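Long-range contact in ADP/ATP-dependent NAD(P)H-hydrate dehydratase (Bacillus subtilis, PDB 3RPZ), which catalyses the ADP- or ATP-dependent dehydration of damaged, hydrated NADH and NADPH, and so probably restores the working cofactors: residues Ala242-Thr254 with Glu266-Phe278. Sequence-based numbering, arbitrary orientation.
Sequences AVYLHGACAELWT and ELSDILPRVWKRF
Cys249 drops as a knob into the hole formed by Leu267, Ile270, Leu271 and Val274, where the helical segments 242-254 and 266-277 cross at 96°, their axes 9.0 Å apart at closest approach. Its small side chain suits so close a crossing: SG lies 3.5 Å from Leu271 CA. Val274 returns the fit, its branched side chain seated among Leu245, Ala248, Cys249 and Leu252.

Leu245 can be followed outward. Its CB meets Leu271 CD1; CG, anti to the carbonyl carbon (chi1 -71°), sends both methyls toward the C-terminal end of 266-278, a forked tip suited to meeting two rings at once. CD1 stands 4.1 Å from Trp275 CD2, over one face of the indole, while CD2 reaches Val274 CG1 and, at 3.7 Å, Phe278 CD2. Beside it Tyr244 turns its ring edge to the face of Phe278, an offset edge-to-face pair with planes at 84°.

At the other end, the wide ring of Trp253 covers Ile270, CE3 lying 3.9 Å from CD1, while its NE1 donates a hydrogen bond to Ser258 O. Trp253 CH2 lies 3.4 Å from Glu266 OE1, which Leu263 N and Arg55 of a neighbouring subunit both grip. Cutting Trp253 back to an alanine would probably open a gap beside Ile270, strip cover from the carboxylate and leave the Ser258 carbonyl without its donor.

Leu267 CD1 packs 3.7 Å from NE2 of His246, a residue of the AMP pocket that donates to Thr217 O. Shape and dispersion thus chiefly join the helices, while the polar groups of His246, Trp253 and Glu266 find partners outside both segments.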
# COMPACT_ATOMS: atom_id res chain seq x y z
N ALA A 242 -21.29 -10.13 13.09
CA ALA A 242 -20.04 -9.43 13.04
C ALA A 242 -19.07 -10.03 14.01
O ALA A 242 -17.90 -10.29 13.68
CB ALA A 242 -20.24 -7.93 13.32
N VAL A 243 -19.51 -10.24 15.26
CA VAL A 243 -18.63 -10.80 16.30
C VAL A 243 -18.17 -12.22 15.87
O VAL A 243 -16.97 -12.57 15.94
CB VAL A 243 -19.34 -10.85 17.63
CG1 VAL A 243 -18.50 -11.56 18.67
CG2 VAL A 243 -19.65 -9.42 18.10
N TYR A 244 -19.09 -12.99 15.32
CA TYR A 244 -18.77 -14.36 14.89
C TYR A 244 -17.78 -14.38 13.75
O TYR A 244 -16.77 -15.08 13.80
CB TYR A 244 -20.06 -15.11 14.48
CG TYR A 244 -19.87 -16.56 14.13
CD1 TYR A 244 -19.26 -16.92 12.95
CD2 TYR A 244 -20.28 -17.53 14.99
CE1 TYR A 244 -19.05 -18.28 12.65
CE2 TYR A 244 -20.10 -18.87 14.68
CZ TYR A 244 -19.47 -19.20 13.51
OH TYR A 244 -19.28 -20.60 13.23
N LEU A 245 -18.05 -13.62 12.71
CA LEU A 245 -17.16 -13.63 11.55
C LEU A 245 -15.80 -13.05 11.86
O LEU A 245 -14.80 -13.51 11.34
CB LEU A 245 -17.83 -12.97 10.34
CG LEU A 245 -18.97 -13.79 9.75
CD1 LEU A 245 -19.76 -12.99 8.70
CD2 LEU A 245 -18.54 -15.14 9.16
N HIS A 246 -15.75 -12.02 12.72
CA HIS A 246 -14.47 -11.45 13.19
C HIS A 246 -13.60 -12.55 13.79
O HIS A 246 -12.44 -12.71 13.40
CB HIS A 246 -14.80 -10.34 14.16
CG HIS A 246 -13.66 -9.68 14.85
ND1 HIS A 246 -13.27 -10.03 16.13
CD2 HIS A 246 -12.85 -8.65 14.46
CE1 HIS A 246 -12.29 -9.19 16.50
NE2 HIS A 246 -12.03 -8.34 15.52
N GLY A 247 -14.18 -13.37 14.66
CA GLY A 247 -13.43 -14.47 15.25
C GLY A 247 -13.08 -15.53 14.22
O GLY A 247 -11.99 -16.10 14.24
N ALA A 248 -14.00 -15.85 13.30
CA ALA A 248 -13.76 -16.84 12.26
C ALA A 248 -12.58 -16.45 11.38
O ALA A 248 -11.86 -17.33 10.88
CB ALA A 248 -15.03 -17.08 11.44
N CYS A 249 -12.39 -15.16 11.15
CA CYS A 249 -11.26 -14.71 10.34
C CYS A 249 -9.95 -15.05 11.01
O CYS A 249 -8.99 -15.45 10.33
CB CYS A 249 -11.35 -13.22 10.07
SG CYS A 249 -12.68 -12.75 8.90
N ALA A 250 -9.86 -14.87 12.33
CA ALA A 250 -8.66 -15.27 13.06
C ALA A 250 -8.44 -16.76 13.03
O ALA A 250 -7.30 -17.21 12.95
CB ALA A 250 -8.77 -14.78 14.51
N GLU A 251 -9.50 -17.54 13.06
CA GLU A 251 -9.34 -19.00 12.97
C GLU A 251 -8.85 -19.43 11.60
O GLU A 251 -8.03 -20.35 11.53
CB GLU A 251 -10.63 -19.72 13.33
CG GLU A 251 -11.05 -19.48 14.76
CD GLU A 251 -12.33 -20.17 15.16
OE1 GLU A 251 -12.78 -21.08 14.42
OE2 GLU A 251 -12.79 -19.95 16.28
N LEU A 252 -9.31 -18.81 10.52
CA LEU A 252 -8.76 -19.06 9.19
C LEU A 252 -7.29 -18.76 9.19
O LEU A 252 -6.47 -19.56 8.72
CB LEU A 252 -9.44 -18.20 8.11
CG LEU A 252 -8.91 -18.39 6.67
CD1 LEU A 252 -7.60 -17.67 6.39
CD2 LEU A 252 -8.78 -19.88 6.30
N TRP A 253 -6.91 -17.59 9.71
CA TRP A 253 -5.49 -17.19 9.72
C TRP A 253 -4.61 -18.22 10.31
O TRP A 253 -3.53 -18.52 9.77
CB TRP A 253 -5.31 -15.93 10.58
CG TRP A 253 -3.86 -15.46 10.81
CD1 TRP A 253 -3.09 -15.61 11.94
CD2 TRP A 253 -3.08 -14.72 9.89
NE1 TRP A 253 -1.88 -15.03 11.77
CE2 TRP A 253 -1.84 -14.44 10.54
CE3 TRP A 253 -3.27 -14.28 8.56
CZ2 TRP A 253 -0.85 -13.74 9.90
CZ3 TRP A 253 -2.32 -13.57 7.97
CH2 TRP A 253 -1.10 -13.28 8.63
N THR A 254 -5.01 -18.76 11.45
CA THR A 254 -4.13 -19.67 12.18
C THR A 254 -3.99 -21.03 11.54
O THR A 254 -3.15 -21.85 11.94
CB THR A 254 -4.46 -19.78 13.69
OG1 THR A 254 -5.87 -20.10 13.83
CG2 THR A 254 -4.19 -18.50 14.38
N GLU A 266 -5.55 -7.38 8.48
CA GLU A 266 -5.67 -8.60 7.72
C GLU A 266 -6.99 -9.34 7.97
O GLU A 266 -7.47 -10.06 7.12
CB GLU A 266 -4.51 -9.53 8.00
CG GLU A 266 -3.20 -8.90 7.52
CD GLU A 266 -1.98 -9.69 7.90
OE1 GLU A 266 -1.82 -10.03 9.08
OE2 GLU A 266 -1.13 -9.97 6.96
N LEU A 267 -7.63 -9.10 9.12
CA LEU A 267 -8.96 -9.63 9.36
C LEU A 267 -9.95 -9.19 8.28
O LEU A 267 -10.72 -10.01 7.77
CB LEU A 267 -9.50 -9.22 10.74
CG LEU A 267 -8.76 -9.74 11.94
CD1 LEU A 267 -9.18 -8.95 13.18
CD2 LEU A 267 -9.05 -11.23 12.12
N SER A 268 -9.90 -7.93 7.91
CA SER A 268 -10.70 -7.37 6.83
C SER A 268 -10.38 -7.95 5.46
O SER A 268 -11.23 -8.02 4.61
CB SER A 268 -10.51 -5.85 6.76
OG SER A 268 -10.88 -5.28 7.94
N ASP A 269 -9.12 -8.30 5.26
CA ASP A 269 -8.62 -8.85 4.00
C ASP A 269 -9.14 -10.32 3.89
O ASP A 269 -9.30 -10.85 2.78
CB ASP A 269 -7.05 -8.94 3.88
CG ASP A 269 -6.18 -7.62 3.87
OD1 ASP A 269 -6.64 -6.54 3.54
OD2 ASP A 269 -4.90 -7.79 4.16
N ILE A 270 -9.28 -11.03 5.03
CA ILE A 270 -9.68 -12.46 5.13
C ILE A 270 -11.19 -12.61 5.04
O ILE A 270 -11.72 -13.61 4.54
CB ILE A 270 -9.16 -13.05 6.51
CG1 ILE A 270 -7.64 -13.14 6.47
CG2 ILE A 270 -9.80 -14.41 6.92
CD1 ILE A 270 -6.98 -13.27 7.86
N LEU A 271 -11.92 -11.61 5.51
CA LEU A 271 -13.38 -11.67 5.61
C LEU A 271 -14.07 -12.04 4.29
O LEU A 271 -15.04 -12.78 4.29
CB LEU A 271 -13.93 -10.38 6.17
CG LEU A 271 -15.43 -10.27 6.37
CD1 LEU A 271 -15.93 -11.30 7.41
CD2 LEU A 271 -15.78 -8.86 6.84
N PRO A 272 -13.59 -11.50 3.16
CA PRO A 272 -14.31 -11.87 1.90
C PRO A 272 -14.47 -13.37 1.67
O PRO A 272 -15.55 -13.83 1.32
CB PRO A 272 -13.46 -11.19 0.82
CG PRO A 272 -12.93 -9.96 1.49
CD PRO A 272 -12.59 -10.47 2.90
N ARG A 273 -13.39 -14.12 1.91
CA ARG A 273 -13.41 -15.56 1.69
C ARG A 273 -14.13 -16.28 2.83
O ARG A 273 -14.84 -17.28 2.58
CB ARG A 273 -11.99 -16.10 1.51
CG ARG A 273 -11.41 -15.86 0.15
CD ARG A 273 -10.00 -16.52 -0.03
NE ARG A 273 -9.51 -16.24 -1.38
CZ ARG A 273 -9.78 -16.99 -2.44
NH1 ARG A 273 -10.51 -18.10 -2.32
NH2 ARG A 273 -9.30 -16.63 -3.63
N VAL A 274 -13.95 -15.79 4.05
CA VAL A 274 -14.62 -16.40 5.19
C VAL A 274 -16.13 -16.25 5.08
O VAL A 274 -16.88 -17.22 5.22
CB VAL A 274 -14.07 -15.86 6.47
CG1 VAL A 274 -14.94 -16.24 7.68
CG2 VAL A 274 -12.62 -16.34 6.69
N TRP A 275 -16.61 -15.06 4.76
CA TRP A 275 -18.02 -14.83 4.65
C TRP A 275 -18.61 -15.70 3.54
O TRP A 275 -19.68 -16.28 3.71
CB TRP A 275 -18.27 -13.31 4.39
CG TRP A 275 -19.67 -12.80 4.43
CD1 TRP A 275 -20.82 -13.42 4.11
CD2 TRP A 275 -20.01 -11.49 4.84
NE1 TRP A 275 -21.91 -12.55 4.26
CE2 TRP A 275 -21.42 -11.36 4.72
CE3 TRP A 275 -19.27 -10.41 5.28
CZ2 TRP A 275 -22.08 -10.16 5.05
CZ3 TRP A 275 -19.92 -9.24 5.60
CH2 TRP A 275 -21.31 -9.13 5.47
N LYS A 276 -17.93 -15.89 2.42
CA LYS A 276 -18.43 -16.75 1.35
C LYS A 276 -18.74 -18.19 1.84
O LYS A 276 -19.69 -18.78 1.38
CB LYS A 276 -17.41 -16.79 0.23
CG LYS A 276 -17.73 -17.67 -0.99
CD LYS A 276 -18.88 -17.07 -1.83
CE LYS A 276 -19.26 -17.96 -3.03
NZ LYS A 276 -20.36 -17.37 -3.82
N ARG A 277 -17.93 -18.68 2.76
CA ARG A 277 -18.07 -20.03 3.31
C ARG A 277 -19.40 -20.24 3.99
O ARG A 277 -19.89 -21.39 4.11
CB ARG A 277 -16.99 -20.31 4.35
CG ARG A 277 -17.03 -21.75 4.89
CD ARG A 277 -15.70 -22.12 5.50
NE ARG A 277 -15.67 -21.90 6.93
CZ ARG A 277 -16.37 -22.61 7.81
NH1 ARG A 277 -17.20 -23.55 7.40
NH2 ARG A 277 -16.26 -22.35 9.11
N PHE A 278 -19.99 -19.17 4.48
CA PHE A 278 -21.25 -19.22 5.25
C PHE A 278 -22.45 -18.85 4.41
O PHE A 278 -23.56 -18.74 4.92
CB PHE A 278 -21.15 -18.30 6.47
CG PHE A 278 -20.16 -18.75 7.47
CD1 PHE A 278 -20.54 -19.63 8.50
CD2 PHE A 278 -18.87 -18.37 7.43
CE1 PHE A 278 -19.63 -20.10 9.41
CE2 PHE A 278 -17.93 -18.83 8.37
CZ PHE A 278 -18.30 -19.70 9.36